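Local coordinates for protein serine acetyltransferase (PDB 6WYE) that probably catalyses the transfer of an acetyl group from acetyl-CoA to L-serine, giving O-acetyl-L-serine in the first step of cysteine biosynthesis, at residues Val69-Leu74 against Ile91-Leu96; Ser54-Thr59 against Leu127-Gly132; Ser75-Ser80 against Glu163-Asp168. One frame throughout, in Å; residues are numbered along the deposited sequence.

Interaction 1 (Val69-Leu74 against Ile91-Leu96)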
ATOM      1  N   VAL A  69      -9.649 -17.109  13.235  1.00 33.24           N
ATOM      2  CA  VAL A  69      -8.226 -16.816  13.071  1.00 33.06           C
ATOM      3  C   VAL A  69      -7.762 -17.219  11.675  1.00 33.69           C
ATOM      4  O   VAL A  69      -7.126 -16.433  10.960  1.00 30.80           O
ATOM      5  CB  VAL A  69      -7.409 -17.520  14.169  1.00 32.91           C
ATOM      6  CG1 VAL A  69      -5.913 -17.470  13.861  1.00 31.34           C
ATOM      7  CG2 VAL A  69      -7.709 -16.883  15.533  1.00 29.65           C
ATOM      8  N   LEU A  70      -8.104 -18.437  11.253  1.00 35.40           N
ATOM      9  CA  LEU A  70      -7.656 -18.918   9.949  1.00 34.15           C
ATOM     10  C   LEU A  70      -8.192 -18.041   8.823  1.00 30.41           C
ATOM     11  O   LEU A  70      -7.435 -17.599   7.948  1.00 27.34           O
ATOM     12  CB  LEU A  70      -8.095 -20.363   9.756  1.00 35.72           C
ATOM     13  CG  LEU A  70      -7.663 -20.998   8.427  1.00 37.22           C
ATOM     14  CD1 LEU A  70      -6.161 -21.318   8.433  1.00 35.51           C
ATOM     15  CD2 LEU A  70      -8.482 -22.247   8.180  1.00 34.88           C
ATOM     16  N   ALA A  71      -9.488 -17.735   8.856  1.00 28.89           N
ATOM     17  CA  ALA A  71     -10.064 -16.872   7.828  1.00 32.67           C
ATOM     18  C   ALA A  71      -9.348 -15.532   7.781  1.00 30.91           C
ATOM     19  O   ALA A  71      -9.074 -14.999   6.697  1.00 28.40           O
ATOM     20  CB  ALA A  71     -11.559 -16.663   8.086  1.00 33.09           C
ATOM     21  N   TYR A  72      -9.032 -14.977   8.953  1.00 28.44           N
ATOM     22  CA  TYR A  72      -8.347 -13.689   9.009  1.00 30.14           C
ATOM     23  C   TYR A  72      -6.947 -13.782   8.412  1.00 30.46           C
ATOM     24  O   TYR A  72      -6.560 -12.960   7.577  1.00 30.01           O
ATOM     25  CB  TYR A  72      -8.295 -13.199  10.454  1.00 31.90           C
ATOM     26  CG  TYR A  72      -7.888 -11.758  10.632  1.00 32.22           C
ATOM     27  CD1 TYR A  72      -8.833 -10.743  10.591  1.00 35.22           C
ATOM     28  CD2 TYR A  72      -6.565 -11.413  10.873  1.00 31.92           C
ATOM     29  CE1 TYR A  72      -8.465  -9.411  10.774  1.00 36.21           C
ATOM     30  CE2 TYR A  72      -6.190 -10.085  11.072  1.00 33.24           C
ATOM     31  CZ  TYR A  72      -7.142  -9.096  11.020  1.00 37.25           C
ATOM     32  OH  TYR A  72      -6.772  -7.785  11.203  1.00 44.65           O
ATOM     33  N   HIS A  73      -6.185 -14.772   8.823  1.00 29.32           N
ATOM     34  CA  HIS A  73      -4.788 -14.895   8.342  1.00 31.23           C
ATOM     35  C   HIS A  73      -4.745 -15.215   6.851  1.00 32.83           C
ATOM     36  O   HIS A  73      -3.955 -14.627   6.171  1.00 33.91           O
ATOM     37  CB  HIS A  73      -4.045 -15.934   9.161  1.00 29.77           C
ATOM     38  CG  HIS A  73      -2.567 -15.834   9.115  1.00 27.09           C
ATOM     39  ND1 HIS A  73      -1.911 -14.657   9.141  1.00 27.34           N
ATOM     40  CD2 HIS A  73      -1.628 -16.783   9.093  1.00 24.66           C
ATOM     41  CE1 HIS A  73      -0.636 -14.885   9.140  1.00 25.87           C
ATOM     42  NE2 HIS A  73      -0.440 -16.162   9.096  1.00 24.94           N
ATOM     43  N   LEU A  74      -5.579 -16.129   6.400  1.00 30.43           N
ATOM     44  CA  LEU A  74      -5.587 -16.474   4.979  1.00 28.17           C
ATOM     45  C   LEU A  74      -5.958 -15.276   4.116  1.00 30.08           C
ATOM     46  O   LEU A  74      -5.347 -15.043   3.064  1.00 29.41           O
ATOM     47  CB  LEU A  74      -6.566 -17.624   4.718  1.00 28.85           C
ATOM     48  CG  LEU A  74      -6.180 -19.000   5.256  1.00 28.58           C
ATOM     49  CD1 LEU A  74      -7.187 -20.046   4.788  1.00 29.03           C
ATOM     50  CD2 LEU A  74      -4.760 -19.359   4.810  1.00 27.99           C
ATOM     51  N   ILE A  91     -16.000 -13.586   3.264  1.00 36.61           N
ATOM     52  CA  ILE A  91     -16.277 -14.744   2.417  1.00 40.56           C
ATOM     53  C   ILE A  91     -15.726 -16.015   3.056  1.00 40.31           C
ATOM     54  O   ILE A  91     -16.409 -17.046   3.129  1.00 40.74           O
ATOM     55  CB  ILE A  91     -15.705 -14.516   1.007  1.00 40.90           C
ATOM     56  CG1 ILE A  91     -16.519 -13.427   0.295  1.00 41.57           C
ATOM     57  CG2 ILE A  91     -15.680 -15.826   0.241  1.00 40.53           C
ATOM     58  CD1 ILE A  91     -15.815 -12.765  -0.877  1.00 42.98           C
ATOM     59  N   TYR A  92     -14.480 -15.958   3.536  1.00 37.86           N
ATOM     60  CA  TYR A  92     -13.888 -17.121   4.190  1.00 36.73           C
ATOM     61  C   TYR A  92     -14.634 -17.480   5.469  1.00 42.05           C
ATOM     62  O   TYR A  92     -14.809 -18.665   5.786  1.00 41.79           O
ATOM     63  CB  TYR A  92     -12.416 -16.852   4.509  1.00 34.38           C
ATOM     64  CG  TYR A  92     -11.480 -16.948   3.328  1.00 32.35           C
ATOM     65  CD1 TYR A  92     -11.915 -17.416   2.092  1.00 31.24           C
ATOM     66  CD2 TYR A  92     -10.149 -16.582   3.456  1.00 32.02           C
ATOM     67  CE1 TYR A  92     -11.029 -17.530   1.013  1.00 31.63           C
ATOM     68  CE2 TYR A  92      -9.270 -16.683   2.384  1.00 29.93           C
ATOM     69  CZ  TYR A  92      -9.710 -17.148   1.177  1.00 30.41           C
ATOM     70  OH  TYR A  92      -8.804 -17.225   0.141  1.00 29.49           O
ATOM     71  N   GLN A  93     -15.052 -16.470   6.238  1.00 41.73           N
ATOM     72  CA  GLN A  93     -15.804 -16.745   7.458  1.00 43.98           C
ATOM     73  C   GLN A  93     -17.149 -17.399   7.144  1.00 42.30           C
ATOM     74  O   GLN A  93     -17.538 -18.378   7.793  1.00 42.63           O
ATOM     75  CB  GLN A  93     -15.991 -15.451   8.262  1.00 48.37           C
ATOM     76  CG  GLN A  93     -15.361 -15.518   9.643  1.00 56.20           C
ATOM     77  CD  GLN A  93     -15.456 -14.207  10.400  1.00 61.76           C
ATOM     78  OE1 GLN A  93     -15.735 -13.151   9.818  1.00 63.54           O
ATOM     79  NE2 GLN A  93     -15.232 -14.269  11.708  1.00 61.50           N
ATOM     80  N   GLN A  94     -17.863 -16.892   6.136  1.00 43.91           N
ATOM     81  CA  GLN A  94     -19.136 -17.508   5.759  1.00 47.83           C
ATOM     82  C   GLN A  94     -18.931 -18.916   5.216  1.00 50.55           C
ATOM     83  O   GLN A  94     -19.722 -19.820   5.510  1.00 49.09           O
ATOM     84  CB  GLN A  94     -19.868 -16.646   4.733  1.00 45.83           C
ATOM     85  N   ALA A  95     -17.869 -19.127   4.436  1.00 53.40           N
ATOM     86  CA  ALA A  95     -17.594 -20.459   3.910  1.00 51.90           C
ATOM     87  C   ALA A  95     -17.297 -21.441   5.030  1.00 51.18           C
ATOM     88  O   ALA A  95     -17.761 -22.589   5.002  1.00 52.81           O
ATOM     89  CB  ALA A  95     -16.429 -20.409   2.920  1.00 50.68           C
ATOM     90  N   LEU A  96     -16.512 -21.017   6.019  1.00 51.04           N
ATOM     91  CA  LEU A  96     -16.277 -21.877   7.171  1.00 54.62           C
ATOM     92  C   LEU A  96     -17.570 -22.145   7.930  1.00 59.72           C
ATOM     93  O   LEU A  96     -17.769 -23.251   8.449  1.00 61.82           O
ATOM     94  CB  LEU A  96     -15.238 -21.247   8.098  1.00 53.04           C
ATOM     95  CG  LEU A  96     -13.791 -21.347   7.630  1.00 52.84           C
ATOM     96  CD1 LEU A  96     -12.912 -20.571   8.562  1.00 50.86           C
ATOM     97  CD2 LEU A  96     -13.349 -22.790   7.580  1.00 54.31           C
TER

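Interaction 2 (Ser54-Thr59 against Leu127-Gly132)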
ATOM      1  N   SER A  54       1.108  -6.765  18.112  1.00 32.38           N
ATOM      2  CA  SER A  54      -0.189  -6.298  17.624  1.00 31.37           C
ATOM      3  C   SER A  54      -0.710  -7.152  16.478  1.00 30.11           C
ATOM      4  O   SER A  54      -1.926  -7.347  16.358  1.00 31.01           O
ATOM      5  CB  SER A  54      -0.079  -4.848  17.164  1.00 32.71           C
ATOM      6  OG  SER A  54       0.196  -4.001  18.264  1.00 32.30           O
ATOM      7  N   PHE A  55       0.191  -7.712  15.673  1.00 27.59           N
ATOM      8  CA  PHE A  55      -0.203  -8.705  14.680  1.00 32.71           C
ATOM      9  C   PHE A  55      -0.837  -9.920  15.347  1.00 34.90           C
ATOM     10  O   PHE A  55      -1.893 -10.396  14.911  1.00 34.57           O
ATOM     11  CB  PHE A  55       1.021  -9.097  13.858  1.00 33.52           C
ATOM     12  CG  PHE A  55       1.005 -10.513  13.326  1.00 34.45           C
ATOM     13  CD1 PHE A  55       0.124 -10.892  12.330  1.00 36.36           C
ATOM     14  CD2 PHE A  55       1.937 -11.437  13.778  1.00 31.27           C
ATOM     15  CE1 PHE A  55       0.138 -12.198  11.815  1.00 36.19           C
ATOM     16  CE2 PHE A  55       1.971 -12.740  13.268  1.00 34.39           C
ATOM     17  CZ  PHE A  55       1.068 -13.122  12.281  1.00 33.63           C
ATOM     18  N   LEU A  56      -0.198 -10.438  16.409  1.00 32.75           N
ATOM     19  CA  LEU A  56      -0.728 -11.618  17.098  1.00 32.32           C
ATOM     20  C   LEU A  56      -2.054 -11.321  17.784  1.00 32.58           C
ATOM     21  O   LEU A  56      -2.934 -12.190  17.833  1.00 34.74           O
ATOM     22  CB  LEU A  56       0.293 -12.145  18.108  1.00 27.93           C
ATOM     23  CG  LEU A  56       1.566 -12.666  17.457  1.00 32.61           C
ATOM     24  CD1 LEU A  56       2.627 -12.917  18.505  1.00 31.89           C
ATOM     25  CD2 LEU A  56       1.264 -13.947  16.639  1.00 32.75           C
ATOM     26  N   HIS A  57      -2.218 -10.103  18.316  0.51 32.09           N
ATOM     27  CA  HIS A  57      -3.488  -9.730  18.932  0.51 32.00           C
ATOM     28  C   HIS A  57      -4.588  -9.569  17.883  0.51 32.66           C
ATOM     29  O   HIS A  57      -5.729  -9.986  18.111  0.51 33.28           O
ATOM     30  CB  HIS A  57      -3.326  -8.443  19.757  0.51 31.56           C
ATOM     31  CG  HIS A  57      -3.071  -8.682  21.220  0.51 31.79           C
ATOM     32  ND1 HIS A  57      -1.805  -8.865  21.739  0.51 32.64           N
ATOM     33  CD2 HIS A  57      -3.923  -8.768  22.273  0.51 32.49           C
ATOM     34  CE1 HIS A  57      -1.888  -9.050  23.047  0.51 31.78           C
ATOM     35  NE2 HIS A  57      -3.161  -8.996  23.396  0.51 31.53           N
ATOM     36  N   GLN A  58      -4.270  -8.978  16.725  1.00 31.65           N
ATOM     37  CA  GLN A  58      -5.287  -8.783  15.694  1.00 33.77           C
ATOM     38  C   GLN A  58      -5.589 -10.068  14.936  1.00 33.57           C
ATOM     39  O   GLN A  58      -6.743 -10.303  14.553  1.00 33.13           O
ATOM     40  CB  GLN A  58      -4.841  -7.697  14.703  1.00 36.55           C
ATOM     41  CG  GLN A  58      -4.883  -6.283  15.275  1.00 40.94           C
ATOM     42  CD  GLN A  58      -3.960  -5.322  14.539  1.00 43.90           C
ATOM     43  OE1 GLN A  58      -3.410  -5.650  13.483  1.00 44.97           O
ATOM     44  NE2 GLN A  58      -3.756  -4.139  15.118  1.00 44.23           N
ATOM     45  N   THR A  59      -4.588 -10.917  14.735  1.00 32.60           N
ATOM     46  CA  THR A  59      -4.787 -12.154  13.991  1.00 31.78           C
ATOM     47  C   THR A  59      -5.301 -13.301  14.861  1.00 33.00           C
ATOM     48  O   THR A  59      -6.079 -14.127  14.376  1.00 35.10           O
ATOM     49  CB  THR A  59      -3.480 -12.567  13.308  1.00 29.96           C
ATOM     50  OG1 THR A  59      -3.073 -11.535  12.406  1.00 31.11           O
ATOM     51  CG2 THR A  59      -3.645 -13.887  12.534  1.00 29.39           C
ATOM     52  N   LEU A 127       0.041 -22.911  11.898  1.00 31.12           N
ATOM     53  CA  LEU A 127      -1.124 -22.045  11.732  1.00 30.83           C
ATOM     54  C   LEU A 127      -0.715 -20.691  11.159  1.00 29.14           C
ATOM     55  O   LEU A 127      -1.346 -20.172  10.230  1.00 28.13           O
ATOM     56  CB  LEU A 127      -1.857 -21.863  13.073  1.00 27.90           C
ATOM     57  CG  LEU A 127      -2.919 -20.755  13.045  1.00 30.18           C
ATOM     58  CD1 LEU A 127      -4.017 -21.078  12.038  1.00 32.74           C
ATOM     59  CD2 LEU A 127      -3.531 -20.486  14.408  1.00 31.93           C
ATOM     60  N   LEU A 128       0.349 -20.107  11.702  1.00 29.28           N
ATOM     61  CA  LEU A 128       0.769 -18.773  11.296  1.00 33.22           C
ATOM     62  C   LEU A 128       1.858 -18.759  10.235  1.00 29.51           C
ATOM     63  O   LEU A 128       1.909 -17.812   9.447  1.00 31.33           O
ATOM     64  CB  LEU A 128       1.264 -17.982  12.519  1.00 30.01           C
ATOM     65  CG  LEU A 128       0.177 -17.755  13.565  1.00 29.21           C
ATOM     66  CD1 LEU A 128       0.709 -17.053  14.823  1.00 28.27           C
ATOM     67  CD2 LEU A 128      -0.978 -16.980  12.941  1.00 32.07           C
ATOM     68  N   TYR A 129       2.737 -19.768  10.180  1.00 24.91           N
ATOM     69  CA  TYR A 129       3.972 -19.604   9.423  1.00 27.26           C
ATOM     70  C   TYR A 129       4.311 -20.717   8.440  1.00 26.16           C
ATOM     71  O   TYR A 129       5.383 -20.647   7.829  1.00 27.02           O
ATOM     72  CB  TYR A 129       5.162 -19.427  10.384  1.00 25.70           C
ATOM     73  CG  TYR A 129       4.917 -18.368  11.462  1.00 26.57           C
ATOM     74  CD1 TYR A 129       4.704 -17.034  11.118  1.00 28.38           C
ATOM     75  CD2 TYR A 129       4.888 -18.714  12.805  1.00 30.61           C
ATOM     76  CE1 TYR A 129       4.483 -16.067  12.067  1.00 28.58           C
ATOM     77  CE2 TYR A 129       4.667 -17.748  13.792  1.00 31.92           C
ATOM     78  CZ  TYR A 129       4.467 -16.435  13.418  1.00 33.94           C
ATOM     79  OH  TYR A 129       4.231 -15.495  14.387  1.00 32.42           O
ATOM     80  N   PHE A 130       3.463 -21.740   8.268  1.00 26.10           N
ATOM     81  CA  PHE A 130       3.762 -22.826   7.326  1.00 27.15           C
ATOM     82  C   PHE A 130       2.908 -22.665   6.074  1.00 26.38           C
ATOM     83  O   PHE A 130       1.695 -22.887   6.104  1.00 27.89           O
ATOM     84  CB  PHE A 130       3.546 -24.208   7.949  1.00 29.20           C
ATOM     85  CG  PHE A 130       4.677 -24.669   8.844  1.00 27.90           C
ATOM     86  CD1 PHE A 130       5.655 -23.784   9.268  1.00 30.09           C
ATOM     87  CD2 PHE A 130       4.742 -25.993   9.276  1.00 31.23           C
ATOM     88  CE1 PHE A 130       6.685 -24.204  10.100  1.00 29.72           C
ATOM     89  CE2 PHE A 130       5.760 -26.424  10.095  1.00 29.77           C
ATOM     90  CZ  PHE A 130       6.730 -25.533  10.525  1.00 31.20           C
ATOM     91  N   LYS A 131       3.568 -22.312   4.964  1.00 26.46           N
ATOM     92  CA  LYS A 131       2.903 -22.028   3.696  1.00 26.67           C
ATOM     93  C   LYS A 131       2.097 -23.219   3.169  1.00 27.16           C
ATOM     94  O   LYS A 131       1.065 -23.023   2.521  1.00 26.04           O
ATOM     95  CB  LYS A 131       3.990 -21.625   2.690  1.00 28.36           C
ATOM     96  CG  LYS A 131       3.601 -21.374   1.289  1.00 32.45           C
ATOM     97  CD  LYS A 131       4.799 -20.734   0.523  1.00 30.15           C
ATOM     98  CE  LYS A 131       5.798 -21.777   0.000  1.00 26.14           C
ATOM     99  NZ  LYS A 131       6.739 -21.173  -1.014  1.00 28.30           N
ATOM    100  N   GLY A 132       2.556 -24.454   3.414  1.00 26.84           N
ATOM    101  CA  GLY A 132       1.807 -25.618   2.948  1.00 27.64           C
ATOM    102  C   GLY A 132       0.490 -25.805   3.685  1.00 29.01           C
ATOM    103  O   GLY A 132      -0.526 -26.174   3.084  1.00 30.20           O
TER

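Interaction 3 (Ser75-Ser80 against Glu163-Asp168)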
ATOM      1  N   SER A  75      -6.959 -14.500   4.540  1.00 27.88           N
ATOM      2  CA  SER A  75      -7.330 -13.338   3.743  1.00 29.03           C
ATOM      3  C   SER A  75      -6.209 -12.310   3.733  1.00 29.78           C
ATOM      4  O   SER A  75      -5.991 -11.644   2.711  1.00 33.29           O
ATOM      5  CB  SER A  75      -8.641 -12.735   4.258  1.00 31.27           C
ATOM      6  OG  SER A  75      -8.459 -12.157   5.540  1.00 33.89           O
ATOM      7  N   SER A  76      -5.468 -12.192   4.840  1.00 34.11           N
ATOM      8  CA  SER A  76      -4.237 -11.407   4.827  1.00 39.21           C
ATOM      9  C   SER A  76      -3.295 -11.880   3.717  1.00 40.32           C
ATOM     10  O   SER A  76      -2.695 -11.062   3.012  1.00 38.99           O
ATOM     11  CB  SER A  76      -3.578 -11.437   6.220  1.00 42.82           C
ATOM     12  OG  SER A  76      -2.590 -12.440   6.337  1.00 44.85           O
ATOM     13  N   LYS A  77      -3.177 -13.193   3.529  1.00 36.02           N
ATOM     14  CA  LYS A  77      -2.228 -13.717   2.549  1.00 34.31           C
ATOM     15  C   LYS A  77      -2.692 -13.469   1.118  1.00 33.60           C
ATOM     16  O   LYS A  77      -1.892 -13.099   0.251  1.00 31.43           O
ATOM     17  CB  LYS A  77      -2.040 -15.224   2.736  1.00 32.05           C
ATOM     18  CG  LYS A  77      -1.544 -15.652   4.079  1.00 35.03           C
ATOM     19  CD  LYS A  77      -0.187 -15.089   4.370  1.00 34.78           C
ATOM     20  CE  LYS A  77       0.354 -15.681   5.659  1.00 33.35           C
ATOM     21  NZ  LYS A  77       1.728 -15.188   5.891  1.00 34.57           N
ATOM     22  N   LEU A  78      -3.972 -13.700   0.841  1.00 33.18           N
ATOM     23  CA  LEU A  78      -4.434 -13.753  -0.538  1.00 32.35           C
ATOM     24  C   LEU A  78      -5.150 -12.487  -0.971  1.00 36.75           C
ATOM     25  O   LEU A  78      -5.421 -12.327  -2.164  1.00 38.25           O
ATOM     26  CB  LEU A  78      -5.352 -14.961  -0.730  1.00 31.30           C
ATOM     27  CG  LEU A  78      -4.637 -16.237  -0.298  1.00 33.14           C
ATOM     28  CD1 LEU A  78      -5.565 -17.426  -0.412  1.00 35.47           C
ATOM     29  CD2 LEU A  78      -3.380 -16.439  -1.154  1.00 31.28           C
ATOM     30  N   GLY A  79      -5.464 -11.602  -0.031  1.00 39.54           N
ATOM     31  CA  GLY A  79      -6.059 -10.326  -0.373  1.00 41.81           C
ATOM     32  C   GLY A  79      -5.137  -9.465  -1.212  1.00 41.40           C
ATOM     33  O   GLY A  79      -3.913  -9.615  -1.212  1.00 39.63           O
ATOM     34  N   SER A  80      -5.750  -8.552  -1.953  1.00 43.41           N
ATOM     35  CA  SER A  80      -5.013  -7.696  -2.869  1.00 47.91           C
ATOM     36  C   SER A  80      -5.849  -6.448  -3.111  1.00 53.91           C
ATOM     37  O   SER A  80      -6.992  -6.358  -2.638  1.00 52.20           O
ATOM     38  CB  SER A  80      -4.706  -8.434  -4.183  1.00 48.17           C
ATOM     39  OG  SER A  80      -5.860  -8.525  -4.991  1.00 49.68           O
ATOM     40  N   GLU A 163       0.483 -17.736  -6.966  1.00 26.17           N
ATOM     41  CA  GLU A 163       1.431 -16.632  -6.859  1.00 29.74           C
ATOM     42  C   GLU A 163       2.026 -16.537  -5.460  1.00 28.49           C
ATOM     43  O   GLU A 163       3.245 -16.432  -5.302  1.00 29.79           O
ATOM     44  CB  GLU A 163       0.742 -15.314  -7.232  1.00 30.54           C
ATOM     45  CG  GLU A 163       0.527 -15.141  -8.717  1.00 33.28           C
ATOM     46  CD  GLU A 163      -0.189 -13.847  -9.024  1.00 40.33           C
ATOM     47  OE1 GLU A 163      -0.792 -13.272  -8.087  1.00 41.15           O
ATOM     48  OE2 GLU A 163      -0.142 -13.407 -10.189  1.00 43.06           O
ATOM     49  N   VAL A 164       1.177 -16.566  -4.426  1.00 25.60           N
ATOM     50  CA  VAL A 164       1.649 -16.233  -3.082  1.00 27.31           C
ATOM     51  C   VAL A 164       2.307 -17.430  -2.425  1.00 29.99           C
ATOM     52  O   VAL A 164       3.341 -17.292  -1.754  1.00 29.78           O
ATOM     53  CB  VAL A 164       0.486 -15.703  -2.219  1.00 27.16           C
ATOM     54  CG1 VAL A 164       0.934 -15.529  -0.762  1.00 29.35           C
ATOM     55  CG2 VAL A 164      -0.047 -14.380  -2.784  1.00 28.34           C
ATOM     56  N   PHE A 165       1.729 -18.622  -2.609  1.00 29.01           N
ATOM     57  CA  PHE A 165       2.213 -19.828  -1.952  1.00 26.76           C
ATOM     58  C   PHE A 165       3.077 -20.697  -2.854  1.00 27.69           C
ATOM     59  O   PHE A 165       3.700 -21.634  -2.357  1.00 26.28           O
ATOM     60  CB  PHE A 165       1.039 -20.676  -1.433  1.00 26.49           C
ATOM     61  CG  PHE A 165       0.151 -19.967  -0.426  1.00 27.50           C
ATOM     62  CD1 PHE A 165       0.684 -19.075   0.491  1.00 25.85           C
ATOM     63  CD2 PHE A 165      -1.219 -20.208  -0.401  1.00 27.17           C
ATOM     64  CE1 PHE A 165      -0.126 -18.432   1.416  1.00 28.49           C
ATOM     65  CE2 PHE A 165      -2.035 -19.573   0.518  1.00 29.65           C
ATOM     66  CZ  PHE A 165      -1.486 -18.684   1.441  1.00 29.61           C
ATOM     67  N   GLY A 166       3.160 -20.399  -4.149  1.00 27.75           N
ATOM     68  CA  GLY A 166       3.864 -21.300  -5.036  1.00 27.36           C
ATOM     69  C   GLY A 166       3.187 -22.648  -5.163  1.00 27.58           C
ATOM     70  O   GLY A 166       3.840 -23.628  -5.506  1.00 28.09           O
ATOM     71  N   VAL A 167       1.880 -22.708  -4.908  1.00 29.34           N
ATOM     72  CA  VAL A 167       1.112 -23.947  -4.885  1.00 28.07           C
ATOM     73  C   VAL A 167      -0.051 -23.801  -5.857  1.00 27.50           C
ATOM     74  O   VAL A 167      -0.794 -22.817  -5.794  1.00 27.09           O
ATOM     75  CB  VAL A 167       0.591 -24.262  -3.471  1.00 30.84           C
ATOM     76  CG1 VAL A 167      -0.398 -25.415  -3.531  1.00 30.56           C
ATOM     77  CG2 VAL A 167       1.734 -24.600  -2.508  1.00 29.29           C
ATOM     78  N   ASP A 168      -0.219 -24.774  -6.747  1.00 24.46           N
ATOM     79  CA  ASP A 168      -1.287 -24.716  -7.741  1.00 25.71           C
ATOM     80  C   ASP A 168      -2.210 -25.907  -7.508  1.00 26.30           C
ATOM     81  O   ASP A 168      -1.882 -27.033  -7.887  1.00 26.25           O
ATOM     82  CB  ASP A 168      -0.708 -24.702  -9.163  1.00 25.21           C
ATOM     83  CG  ASP A 168      -1.766 -24.481 -10.226  1.00 29.23           C
ATOM     84  OD1 ASP A 168      -2.965 -24.682  -9.939  1.00 30.52           O
ATOM     85  OD2 ASP A 168      -1.406 -24.097 -11.362  1.00 29.92           O
TER

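Interaction 1 (Val69-Leu74 against Ile91-Leu96)
Ala71 and Tyr92 meet where two helices come together in a buried contact, and they show how a small residue lets a large one in. The methyl CB of Ala71 lies 3.7 Å from CB of Tyr92, and the CA atoms of the same two residues are only 5.3 Å apart, the nearest in the pair of segments. With nothing beyond CB on Ala71, the short axes approach to 8.8 Å. That methyl also rests over the backbone of the opposite helix, 4.0 Å from Gln93 N.

From this point the tyrosine ring runs along the partner helix in the direction of Leu74. CG of Tyr92 stands beside its own backbone N (chi1 -77°), which turns the ring past the main chain of 71-74. Ala71 O lies at the ring edge, in its plane, 3.8 Å from CD2 of Tyr92. Further out, CB of Leu74 approaches Tyr92 CE2 obliquely, at 3.7 Å.

The motif is a roughly antiparallel helix pair, with N-to-C directions 147° apart, joining helix 66-78 to helix 85-98 inside the all-helical N-terminal part of serine acetyltransferase. One turn after Tyr92, Leu96 closes the far flank of the alanine, its CD1 branch coming to 4.2 Å from Ala71 CB. The side-chain contacts among Ala71, Leu74, Tyr92 and Leu96 are apolar, and the polar backbone atoms take part in each helix's own bonding, as in Leu96 N to Tyr92 O at 2.9 Å.

Helix 131-147 covers another side of the pair, with Ile141 against Tyr92 and Phe133 against Leu70. Tyr72, on the side of helix 66-78 turned away, takes a cation-pi contact from Arg86 of a second subunit. On helix 85-98, Ile91 packs on Met51 of a third subunit.

Interaction 2 (Ser54-Thr59 against Leu127-Gly132)
Leu56 and Leu128 make the tightest aliphatic contact here, a case of branched side chains bridging backbones that stay well apart: even the nearest CA atoms, of Thr59 and Leu128, are 9.1 Å from each other. Leu128 divides its two methyl groups among three partners. Its CD1 lies 3.6 Å from Leu56 CD2, while its CD2 faces Thr59 CG2 at 4.1 Å and, more loosely, Phe55 CZ. The methyl of Thr59 is available for this because CG2 is set anti to the backbone N, and the side chains of Thr59 and Leu128 slide past each other in opposite directions.

The aromatic contacts involve Phe55 and Tyr129, whose side chains come from opposite directions. Tyr129 OH sits at the edge of the Phe55 ring, in its plane, 3.7 Å from CE2 of Phe55, an edge approach by the hydroxyl. The same oxygen lies 4.0 Å from Leu56 CD2, the side chains of Leu56 and Tyr129 crossing at about a right angle. One face of the tyrosine ring is covered by CB of the preceding residue, Leu128, 3.5 Å above the plane and over the centre.

Phe55 also packs on Ile82 of another subunit. Within the chain, helix 34-48 covers Leu56 through Thr42, Ala45 and Ala46, and the contact joins helix 53-61 to the end of helix 124-129, just before Phe130, which occupies the N-cap position of helix 131-147.

Interaction 3 (Ser75-Ser80 against Glu163-Asp168)
Lys77 and Leu78 pack against the ring of Phe165, at the place where the helical N-terminal part of the enzyme gives way to the left-handed parallel beta-helix of the hexapeptide-repeat family. The case illustrates how the last turn of one helix can pack on an aromatic ring at the end of another. CB of Lys77 lies 3.7 Å from Phe165 CZ, and CD2 of Leu78 is 3.8 Å from Phe165 CE2; both approach obliquely, and both side chains cross that of Phe165 at about a right angle. With its CG anti to the carbonyl carbon (chi1 -60°), Phe165 carries its ring over to the lysine and the leucine.

Val164 completes the first shell. Its CB is 4.1 Å from Leu78 CD2, and its CG2 methyl reaches Lys77 O at 3.8 Å, covering a carbonyl in the last turn of helix 66-78.

Farther out, the ring of Phe165 rests on Lys131, His134 and Ala135 of helix 131-147. Immediately after it, Gly166 adopts a positive phi of 65°, and the chain turns out of helix 151-165 toward strand 168-169, the first of the beta-helix. The lysine's chain is bent at chi2 (-62°) and leads NZ away from this apolar patch, to a salt bridge formed between subunits with Glu163 OE2 of a neighbouring chain. Arg160 of helix 151-165 reaches across: NE hydrogen-bonds Leu78 O and NH2 hydrogen-bonds Gly79 O, while NH1 makes a salt bridge with Glu163 OE1 on its own helix.

Interactions 1, 2 and 3 have centres 13 to 14 Å apart, and helix 66-78 connects them. Its middle makes interaction 1 and its last turn interaction 3, while interaction 2 begins on the preceding helix, 53-61. Along the chain interaction 1 is nested within the loop closed by interaction 2, whereas interaction 3 crosses both. Between interactions 1 and 2, His73 NE2 probably donates a hydrogen bond to Leu128 O at 2.9 Å; between 1 and 3, Tyr92 OH packs on Leu78 CD1. Together they join helices near and distant in sequence into one helical domain beside the beta-helix, and interactions 2 and 3 both border the same neighbouring subunit of the six-chain assembly.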